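Local coordinates for BIFUNCTIONAL PROTEIN Proline utilization A (PutA) (Corynebacterium freiburgense, PDB 5UX5), which catalyses both steps of proline oxidation to glutamate, joining an FAD-containing proline dehydrogenase and an NAD-dependent aldehyde dehydrogenase in one chain, at residues T780-P791 and P803-W814; E691-I699 and A836-F845. All coordinates share one frame; numbering follows the deposited sequence.

Contact 1 (T780-P791 and P803-W814); sequences TLETGESWLVKP and PGIRDNVRPGSW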
loop_
_atom_site.group_PDB
_atom_site.type_symbol
_atom_site.label_atom_id
_atom_site.label_comp_id
_atom_site.label_asym_id
_atom_site.label_seq_id
_atom_site.Cartn_x
_atom_site.Cartn_y
_atom_site.Cartn_z
ATOM N N THR A 780 17.360 7.157 -24.671
ATOM C CA THR A 780 18.808 7.139 -24.817
ATOM C C THR A 780 19.448 6.476 -23.606
ATOM O O THR A 780 18.961 6.631 -22.487
ATOM C CB THR A 780 19.369 8.568 -24.975
ATOM O OG1 THR A 780 19.071 9.303 -23.792
ATOM C CG2 THR A 780 18.775 9.317 -26.173
ATOM N N LEU A 781 20.507 5.704 -23.844
ATOM C CA LEU A 781 21.308 5.050 -22.818
ATOM C C LEU A 781 22.615 5.800 -22.565
ATOM O O LEU A 781 23.043 6.630 -23.367
ATOM C CB LEU A 781 21.618 3.617 -23.226
ATOM C CG LEU A 781 20.388 2.748 -23.490
ATOM C CD1 LEU A 781 19.980 2.716 -24.965
ATOM C CD2 LEU A 781 20.714 1.364 -23.053
ATOM N N GLU A 782 23.229 5.536 -21.412
ATOM C CA GLU A 782 24.602 5.965 -21.188
ATOM C C GLU A 782 25.531 4.769 -21.369
ATOM O O GLU A 782 25.100 3.621 -21.430
ATOM C CB GLU A 782 24.794 6.597 -19.803
ATOM C CG GLU A 782 23.740 7.624 -19.461
ATOM C CD GLU A 782 24.078 9.005 -19.965
ATOM O OE1 GLU A 782 25.206 9.468 -19.714
ATOM O OE2 GLU A 782 23.198 9.631 -20.598
ATOM N N THR A 783 26.827 5.060 -21.404
ATOM C CA THR A 783 27.838 4.076 -21.773
ATOM C C THR A 783 27.800 2.865 -20.854
ATOM O O THR A 783 27.572 2.981 -19.648
ATOM C CB THR A 783 29.221 4.740 -21.749
ATOM O OG1 THR A 783 29.065 6.116 -22.100
ATOM C CG2 THR A 783 30.162 4.112 -22.772
ATOM N N GLY A 784 28.004 1.689 -21.447
ATOM C CA GLY A 784 27.983 0.428 -20.732
ATOM C C GLY A 784 26.614 -0.092 -20.364
ATOM O O GLY A 784 26.494 -1.281 -20.020
ATOM N N GLU A 785 25.569 0.724 -20.499
ATOM C CA GLU A 785 24.211 0.377 -20.101
ATOM C C GLU A 785 23.488 -0.350 -21.239
ATOM O O GLU A 785 23.903 -0.313 -22.398
ATOM C CB GLU A 785 23.456 1.647 -19.693
ATOM C CG GLU A 785 24.164 2.415 -18.547
ATOM C CD GLU A 785 23.430 3.670 -18.084
ATOM O OE1 GLU A 785 22.594 4.195 -18.859
ATOM O OE2 GLU A 785 23.675 4.117 -16.928
ATOM N N SER A 786 22.414 -1.048 -20.886
ATOM C CA SER A 786 21.577 -1.714 -21.874
ATOM C C SER A 786 20.132 -1.662 -21.390
ATOM O O SER A 786 19.872 -1.522 -20.195
ATOM C CB SER A 786 22.040 -3.155 -22.122
ATOM O OG SER A 786 22.368 -3.769 -20.888
ATOM N N TRP A 787 19.190 -1.741 -22.336
ATOM C CA TRP A 787 17.776 -1.867 -21.996
ATOM C C TRP A 787 17.454 -3.337 -21.758
ATOM O O TRP A 787 17.553 -4.147 -22.684
ATOM C CB TRP A 787 16.866 -1.334 -23.103
ATOM C CG TRP A 787 16.761 0.149 -23.243
ATOM C CD1 TRP A 787 17.081 0.885 -24.340
ATOM C CD2 TRP A 787 16.274 1.084 -22.265
ATOM N NE1 TRP A 787 16.843 2.226 -24.109
ATOM C CE2 TRP A 787 16.349 2.375 -22.845
ATOM C CE3 TRP A 787 15.796 0.961 -20.954
ATOM C CZ2 TRP A 787 15.962 3.524 -22.166
ATOM C CZ3 TRP A 787 15.412 2.112 -20.272
ATOM C CH2 TRP A 787 15.500 3.375 -20.876
ATOM N N LEU A 788 17.067 -3.679 -20.522
ATOM C CA LEU A 788 16.437 -4.976 -20.269
ATOM C C LEU A 788 15.002 -4.978 -20.772
ATOM O O LEU A 788 14.491 -6.009 -21.223
ATOM C CB LEU A 788 16.453 -5.312 -18.776
ATOM C CG LEU A 788 17.807 -5.562 -18.135
ATOM C CD1 LEU A 788 17.603 -5.916 -16.677
ATOM C CD2 LEU A 788 18.539 -6.649 -18.894
ATOM N N VAL A 789 14.323 -3.845 -20.640
ATOM C CA VAL A 789 13.030 -3.595 -21.259
ATOM C C VAL A 789 13.110 -2.162 -21.768
ATOM O O VAL A 789 13.426 -1.257 -20.988
ATOM C CB VAL A 789 11.859 -3.764 -20.265
ATOM C CG1 VAL A 789 10.542 -3.397 -20.913
ATOM C CG2 VAL A 789 11.810 -5.178 -19.681
ATOM N N LYS A 790 12.869 -1.945 -23.108
ATOM C CA LYS A 790 13.028 -0.602 -23.688
ATOM C C LYS A 790 11.669 0.079 -23.808
ATOM O O LYS A 790 10.737 -0.504 -24.363
ATOM C CB LYS A 790 13.710 -0.666 -25.061
ATOM C CG LYS A 790 13.965 0.708 -25.747
ATOM C CD LYS A 790 14.571 0.561 -27.149
ATOM C CE LYS A 790 14.183 1.729 -28.084
ATOM N NZ LYS A 790 15.208 2.829 -28.270
ATOM N N PRO A 791 11.518 1.303 -23.319
ATOM C CA PRO A 791 10.210 1.964 -23.379
ATOM C C PRO A 791 9.786 2.144 -24.820
ATOM O O PRO A 791 10.620 2.306 -25.700
ATOM C CB PRO A 791 10.462 3.320 -22.718
ATOM C CG PRO A 791 11.812 3.204 -22.070
ATOM C CD PRO A 791 12.577 2.196 -22.819
ATOM N N PRO A 803 6.813 0.935 -20.023
ATOM C CA PRO A 803 7.918 1.118 -19.069
ATOM C C PRO A 803 9.212 0.556 -19.614
ATOM O O PRO A 803 9.213 -0.335 -20.466
ATOM C CB PRO A 803 7.471 0.319 -17.845
ATOM C CG PRO A 803 6.537 -0.750 -18.416
ATOM C CD PRO A 803 5.881 -0.145 -19.620
ATOM N N GLY A 804 10.331 1.039 -19.058
ATOM C CA GLY A 804 11.637 0.537 -19.425
ATOM C C GLY A 804 12.502 0.265 -18.208
ATOM O O GLY A 804 12.239 0.755 -17.128
ATOM N N ILE A 805 13.544 -0.536 -18.401
ATOM C CA ILE A 805 14.491 -0.865 -17.334
ATOM C C ILE A 805 15.915 -0.812 -17.909
ATOM O O ILE A 805 16.255 -1.596 -18.806
ATOM C CB ILE A 805 14.202 -2.244 -16.717
ATOM C CG1 ILE A 805 12.802 -2.281 -16.117
ATOM C CG2 ILE A 805 15.268 -2.649 -15.710
ATOM C CD1 ILE A 805 12.417 -3.632 -15.661
ATOM N N ARG A 806 16.728 0.138 -17.419
ATOM C CA ARG A 806 18.169 0.184 -17.681
ATOM C C ARG A 806 18.940 -0.706 -16.723
ATOM O O ARG A 806 18.674 -0.718 -15.513
ATOM C CB ARG A 806 18.723 1.580 -17.477
ATOM C CG ARG A 806 18.072 2.609 -18.232
ATOM C CD ARG A 806 18.668 3.917 -17.839
ATOM N NE ARG A 806 18.011 4.918 -18.647
ATOM C CZ ARG A 806 18.639 5.764 -19.434
ATOM N NH1 ARG A 806 19.968 5.752 -19.488
ATOM N NH2 ARG A 806 17.926 6.625 -20.149
ATOM N N ASP A 807 19.957 -1.373 -17.254
ATOM C CA ASP A 807 20.882 -2.202 -16.495
ATOM C C ASP A 807 22.276 -1.561 -16.483
ATOM O O ASP A 807 22.675 -0.861 -17.427
ATOM C CB ASP A 807 20.897 -3.615 -17.112
ATOM C CG ASP A 807 21.412 -4.686 -16.177
ATOM O OD1 ASP A 807 21.612 -4.419 -14.975
ATOM O OD2 ASP A 807 21.552 -5.836 -16.655
ATOM N N ASN A 808 23.026 -1.819 -15.406
ATOM C CA ASN A 808 24.413 -1.363 -15.259
ATOM C C ASN A 808 24.512 0.166 -15.157
ATOM O O ASN A 808 25.449 0.782 -15.671
ATOM C CB ASN A 808 25.273 -1.904 -16.403
ATOM C CG ASN A 808 25.376 -3.416 -16.375
ATOM O OD1 ASN A 808 25.597 -4.019 -15.323
ATOM N ND2 ASN A 808 25.150 -4.043 -17.519
ATOM N N VAL A 809 23.538 0.782 -14.495
ATOM C CA VAL A 809 23.598 2.214 -14.214
ATOM C C VAL A 809 24.714 2.454 -13.205
ATOM O O VAL A 809 24.702 1.894 -12.104
ATOM C CB VAL A 809 22.245 2.721 -13.695
ATOM C CG1 VAL A 809 22.378 4.091 -13.098
ATOM C CG2 VAL A 809 21.237 2.752 -14.821
ATOM N N ARG A 810 25.737 3.316 -13.596
ATOM C CA ARG A 810 26.903 3.385 -12.724
ATOM C C ARG A 810 26.831 4.602 -11.804
ATOM O O ARG A 810 26.190 5.600 -12.147
ATOM C CB ARG A 810 28.184 3.439 -13.563
ATOM C CG ARG A 810 28.515 2.169 -14.356
ATOM C CD ARG A 810 28.786 0.978 -13.434
ATOM N NE ARG A 810 29.776 1.268 -12.391
ATOM C CZ ARG A 810 30.202 0.379 -11.492
ATOM N NH1 ARG A 810 29.725 -0.866 -11.504
ATOM N NH2 ARG A 810 31.109 0.729 -10.583
ATOM N N PRO A 811 27.496 4.571 -10.641
ATOM C CA PRO A 811 27.436 5.717 -9.714
ATOM C C PRO A 811 28.035 6.980 -10.316
ATOM O O PRO A 811 29.183 6.995 -10.765
ATOM C CB PRO A 811 28.266 5.241 -8.516
ATOM C CG PRO A 811 29.210 4.243 -9.091
ATOM C CD PRO A 811 28.397 3.518 -10.136
ATOM N N GLY A 812 27.268 8.067 -10.270
ATOM C CA GLY A 812 27.702 9.321 -10.831
ATOM C C GLY A 812 27.352 9.494 -12.284
ATOM O O GLY A 812 27.563 10.589 -12.829
ATOM N N SER A 813 26.833 8.444 -12.927
ATOM C CA SER A 813 26.275 8.547 -14.262
ATOM C C SER A 813 25.061 9.472 -14.260
ATOM O O SER A 813 24.500 9.811 -13.214
ATOM C CB SER A 813 25.865 7.166 -14.782
ATOM O OG SER A 813 24.479 6.904 -14.584
ATOM N N TRP A 814 24.622 9.843 -15.466
ATOM C CA TRP A 814 23.522 10.794 -15.582
ATOM C C TRP A 814 22.243 10.253 -14.938
ATOM O O TRP A 814 21.568 10.970 -14.188
ATOM C CB TRP A 814 23.288 11.175 -17.044
ATOM C CG TRP A 814 22.147 12.150 -17.178
ATOM C CD1 TRP A 814 22.192 13.507 -16.983
ATOM C CD2 TRP A 814 20.782 11.840 -17.522
ATOM N NE1 TRP A 814 20.944 14.057 -17.188
ATOM C CE2 TRP A 814 20.063 13.057 -17.518
ATOM C CE3 TRP A 814 20.104 10.656 -17.838
ATOM C CZ2 TRP A 814 18.698 13.118 -17.817
ATOM C CZ3 TRP A 814 18.752 10.717 -18.134
ATOM C CH2 TRP A 814 18.063 11.939 -18.122
#
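Trp787 and Arg806 lie side by side and point the same way, with Trp787 CZ3 3.4 Å from Arg806 CG. Lys790 CG and Pro791 CD lie over one face of the indole, and Leu781 CG over the other. An extended chain from CG to NE carries the Arg806 guanidinium to Glu785, where NH1 donates to OE1 at 3.1 Å in a salt bridge. OE1 meets the guanidinium at its edge and in its plane, while the carboxylate plane is turned 83° against it; Glu782 N reaches the same OE1 from above the carboxylate plane. Arg806 NH2 bonds Gly777 O and, weakly, Thr780 O. Glu782, bent at chi2 (-87°), crosses Trp814 at about a right angle, its carboxylate against Trp814 CB, and spends OE2 on a salt bridge to Arg776, which makes a cation-pi contact with the Trp814 ring. The backbones carrying these groups include strands 786-787 and 804-807, paired antiparallel. Leu788 and Val789 both face Ile805 in a classic beta bulge: Ile805 O takes Leu788 N at 2.8 Å and a weaker bond from Val789 N, and Ile805 N donates to Val789 O at 2.7 Å. Packing thins at exposed Gly784, whose O is 3.9 Å from Asn808 CB.

Contact 2 (E691-I699 and A836-F845); sequences ETSGKNAII and AIEWQNSTGF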
loop_
_atom_site.group_PDB
_atom_site.type_symbol
_atom_site.label_atom_id
_atom_site.label_comp_id
_atom_site.label_asym_id
_atom_site.label_seq_id
_atom_site.Cartn_x
_atom_site.Cartn_y
_atom_site.Cartn_z
ATOM N N GLU A 691 8.464 20.908 -0.989
ATOM C CA GLU A 691 8.790 19.516 -1.268
ATOM C C GLU A 691 9.098 19.438 -2.762
ATOM O O GLU A 691 8.300 19.898 -3.583
ATOM C CB GLU A 691 7.635 18.604 -0.844
ATOM N N THR A 692 10.289 18.946 -3.114
ATOM C CA THR A 692 10.868 19.170 -4.450
ATOM C C THR A 692 11.519 17.910 -5.028
ATOM O O THR A 692 12.689 17.912 -5.403
ATOM C CB THR A 692 11.914 20.295 -4.432
ATOM O OG1 THR A 692 12.992 19.964 -3.540
ATOM C CG2 THR A 692 11.316 21.623 -4.004
ATOM N N SER A 693 10.749 16.824 -5.116
ATOM C CA SER A 693 11.120 15.621 -5.871
ATOM C C SER A 693 12.283 14.857 -5.229
ATOM O O SER A 693 12.904 15.339 -4.277
ATOM C CB SER A 693 11.447 15.991 -7.326
ATOM O OG SER A 693 11.740 14.853 -8.118
ATOM N N GLY A 694 12.589 13.672 -5.747
ATOM C CA GLY A 694 13.621 12.825 -5.184
ATOM C C GLY A 694 14.090 11.819 -6.209
ATOM O O GLY A 694 13.453 11.610 -7.247
ATOM N N LYS A 695 15.257 11.241 -5.930
ATOM C CA LYS A 695 15.907 10.208 -6.740
ATOM C C LYS A 695 16.096 9.003 -5.821
ATOM O O LYS A 695 17.149 8.823 -5.203
ATOM C CB LYS A 695 17.261 10.702 -7.327
ATOM C CG LYS A 695 17.838 9.762 -8.417
ATOM C CD LYS A 695 16.879 9.684 -9.593
ATOM C CE LYS A 695 17.280 8.657 -10.629
ATOM N NZ LYS A 695 16.355 8.751 -11.799
ATOM N N ASN A 696 15.103 8.135 -5.795
ATOM C CA ASN A 696 14.925 7.177 -4.717
ATOM C C ASN A 696 15.279 5.773 -5.184
ATOM O O ASN A 696 14.993 5.399 -6.323
ATOM C CB ASN A 696 13.482 7.228 -4.240
ATOM C CG ASN A 696 13.033 8.634 -3.991
ATOM O OD1 ASN A 696 13.591 9.319 -3.137
ATOM N ND2 ASN A 696 12.047 9.096 -4.759
ATOM N N ALA A 697 15.890 5.003 -4.292
ATOM C CA ALA A 697 16.381 3.678 -4.604
ATOM C C ALA A 697 15.808 2.680 -3.619
ATOM O O ALA A 697 15.428 3.043 -2.498
ATOM C CB ALA A 697 17.904 3.621 -4.558
ATOM N N ILE A 698 15.724 1.422 -4.059
ATOM C CA ILE A 698 15.460 0.285 -3.179
ATOM C C ILE A 698 16.639 -0.662 -3.288
ATOM O O ILE A 698 16.964 -1.131 -4.388
ATOM C CB ILE A 698 14.142 -0.432 -3.520
ATOM C CG1 ILE A 698 12.944 0.449 -3.211
ATOM C CG2 ILE A 698 14.023 -1.821 -2.850
ATOM C CD1 ILE A 698 11.650 -0.258 -3.592
ATOM N N ILE A 699 17.274 -0.949 -2.156
ATOM C CA ILE A 699 18.364 -1.922 -2.101
ATOM C C ILE A 699 17.796 -3.327 -1.878
ATOM O O ILE A 699 16.946 -3.542 -1.001
ATOM C CB ILE A 699 19.371 -1.553 -1.000
ATOM C CG1 ILE A 699 19.970 -0.171 -1.266
ATOM C CG2 ILE A 699 20.430 -2.614 -0.890
ATOM C CD1 ILE A 699 20.981 0.248 -0.224
ATOM N N ALA A 836 26.362 -0.142 -1.637
ATOM C CA ALA A 836 25.013 0.200 -2.085
ATOM C C ALA A 836 24.444 1.352 -1.275
ATOM O O ALA A 836 23.778 2.236 -1.830
ATOM C CB ALA A 836 24.088 -1.009 -1.979
ATOM N N ILE A 837 24.732 1.385 0.035
ATOM C CA ILE A 837 24.268 2.504 0.851
ATOM C C ILE A 837 24.983 3.785 0.458
ATOM O O ILE A 837 24.380 4.859 0.456
ATOM C CB ILE A 837 24.431 2.220 2.351
ATOM C CG1 ILE A 837 23.544 1.063 2.781
ATOM C CG2 ILE A 837 23.991 3.425 3.130
ATOM C CD1 ILE A 837 23.799 0.628 4.178
ATOM N N GLU A 838 26.284 3.707 0.145
ATOM C CA GLU A 838 26.965 4.887 -0.378
ATOM C C GLU A 838 26.269 5.396 -1.626
ATOM O O GLU A 838 26.053 6.605 -1.776
ATOM C CB GLU A 838 28.421 4.578 -0.709
ATOM C CG GLU A 838 29.434 4.662 0.413
ATOM C CD GLU A 838 30.811 4.245 -0.093
ATOM O OE1 GLU A 838 31.458 3.360 0.521
ATOM O OE2 GLU A 838 31.229 4.785 -1.143
ATOM N N TRP A 839 25.888 4.483 -2.528
ATOM C CA TRP A 839 25.272 4.900 -3.781
ATOM C C TRP A 839 23.895 5.506 -3.551
ATOM O O TRP A 839 23.546 6.509 -4.184
ATOM C CB TRP A 839 25.202 3.728 -4.752
ATOM C CG TRP A 839 26.543 3.289 -5.262
ATOM C CD1 TRP A 839 27.764 3.872 -5.024
ATOM C CD2 TRP A 839 26.797 2.164 -6.088
ATOM N NE1 TRP A 839 28.758 3.169 -5.651
ATOM C CE2 TRP A 839 28.189 2.114 -6.316
ATOM C CE3 TRP A 839 25.976 1.184 -6.661
ATOM C CZ2 TRP A 839 28.773 1.129 -7.084
ATOM C CZ3 TRP A 839 26.549 0.209 -7.419
ATOM C CH2 TRP A 839 27.942 0.184 -7.629
ATOM N N GLN A 840 23.092 4.900 -2.669
ATOM C CA GLN A 840 21.767 5.439 -2.356
ATOM C C GLN A 840 21.848 6.852 -1.770
ATOM O O GLN A 840 20.927 7.660 -1.952
ATOM C CB GLN A 840 21.055 4.491 -1.386
ATOM C CG GLN A 840 19.610 4.841 -1.022
ATOM C CD GLN A 840 18.920 3.684 -0.344
ATOM O OE1 GLN A 840 19.564 2.868 0.311
ATOM N NE2 GLN A 840 17.607 3.595 -0.506
ATOM N N ASN A 841 22.952 7.180 -1.102
ATOM C CA ASN A 841 23.093 8.444 -0.395
ATOM C C ASN A 841 23.682 9.569 -1.241
ATOM O O ASN A 841 23.684 10.719 -0.786
ATOM C CB ASN A 841 23.953 8.233 0.856
ATOM C CG ASN A 841 23.203 7.463 1.947
ATOM O OD1 ASN A 841 21.968 7.487 2.013
ATOM N ND2 ASN A 841 23.948 6.785 2.804
ATOM N N SER A 842 24.156 9.280 -2.463
ATOM C CA SER A 842 24.862 10.248 -3.303
ATOM C C SER A 842 24.097 10.646 -4.572
ATOM O O SER A 842 24.705 11.022 -5.573
ATOM C CB SER A 842 26.230 9.697 -3.685
ATOM O OG SER A 842 26.121 8.379 -4.186
ATOM N N THR A 843 22.773 10.588 -4.539
ATOM C CA THR A 843 21.939 11.070 -5.632
ATOM C C THR A 843 21.791 12.589 -5.634
ATOM O O THR A 843 21.360 13.163 -6.649
ATOM C CB THR A 843 20.543 10.412 -5.531
ATOM O OG1 THR A 843 20.044 10.559 -4.187
ATOM C CG2 THR A 843 20.584 8.936 -5.923
ATOM N N GLY A 844 22.118 13.250 -4.515
ATOM C CA GLY A 844 21.807 14.637 -4.330
ATOM C C GLY A 844 20.494 14.854 -3.635
ATOM O O GLY A 844 20.245 15.954 -3.130
ATOM N N PHE A 845 19.656 13.829 -3.593
ATOM C CA PHE A 845 18.344 13.889 -2.983
ATOM C C PHE A 845 18.290 13.006 -1.734
ATOM O O PHE A 845 19.179 12.183 -1.476
ATOM C CB PHE A 845 17.268 13.475 -3.994
ATOM C CG PHE A 845 17.273 14.277 -5.258
ATOM C CD1 PHE A 845 18.175 14.015 -6.269
ATOM C CD2 PHE A 845 16.343 15.295 -5.447
ATOM C CE1 PHE A 845 18.164 14.763 -7.447
ATOM C CE2 PHE A 845 16.327 16.046 -6.623
ATOM C CZ PHE A 845 17.236 15.777 -7.623
#
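Ile699 and Gln840 cross obliquely between strand 696-699 and helix 836-841, whose axes run nearly antiparallel (166°) and approach to 8.9 Å. Ile699 drops CD1 onto the helix, 3.8 Å from Ala836 CB and 4.0 Å from Ile837 CG1, while Gln840 OE1 lies against CG1 and CD1 of Ile699. With CG anti to the backbone N (chi1 -176°) and an extended chain beyond, Gln840 spans the gap to the strand. Its CG lies 4.1 Å from Ala697 CB, and NE2 comes to 3.0 Å from Ala697 O. Gln840 OE1 accepts a hydrogen bond from Trp862 NE1 of helix 856-865, whose side chain also touches Ile699 and Ile837. The helix, which follows strand 824-830 and precedes strand 845-852 in the chain, covers a largely parallel sheet, as belongs to the alpha/beta architecture of the aldehyde dehydrogenase fold.

At the other end, Lys695 and Thr843 cross at about a right angle, CB to CB 3.8 Å. Phe845 sets its ring beside the chain at Ser693 to Lys695: CD1 is 3.6 Å from Lys695 CB, CD2 is 3.6 Å from Ser693 O, and Thr692 O lies at the ring edge, near its plane. Of the Lys695 side chain, the CB and CG end meets these neighbours. The chain bends at chi2 and leads NZ away to Ser729 OG and His818 O. Much of the join is carbon packing against side chains and backbone; Lys695 NZ and Gln840 OE1 are held by partners in adjoining elements, which probably fix how these two ends are turned.

In the fold
Contacts 1 and 2 have centres about 17 Å apart in the aldehyde dehydrogenase part of the chain, and they touch where Pro811 CB lies 3.6 Å from Trp839 NE1. Strand 824-830 joins them: it pairs with 804-807 of contact 1 and leads on to helix 833-841 of contact 2. The loop between strands 804-807 and 824-830 ties them further. His816 hydrogen-bonds Gly812 N and Trp839 O, while His818, the partner of Lys695, also stacks on Trp814. The bound NAD lies nearer contact 2, about 5 Å from the Ser693 side chain, against about 10 Å from that of Trp814. Ser693 OG is hydrogen-bonded to Glu819 of the same loop.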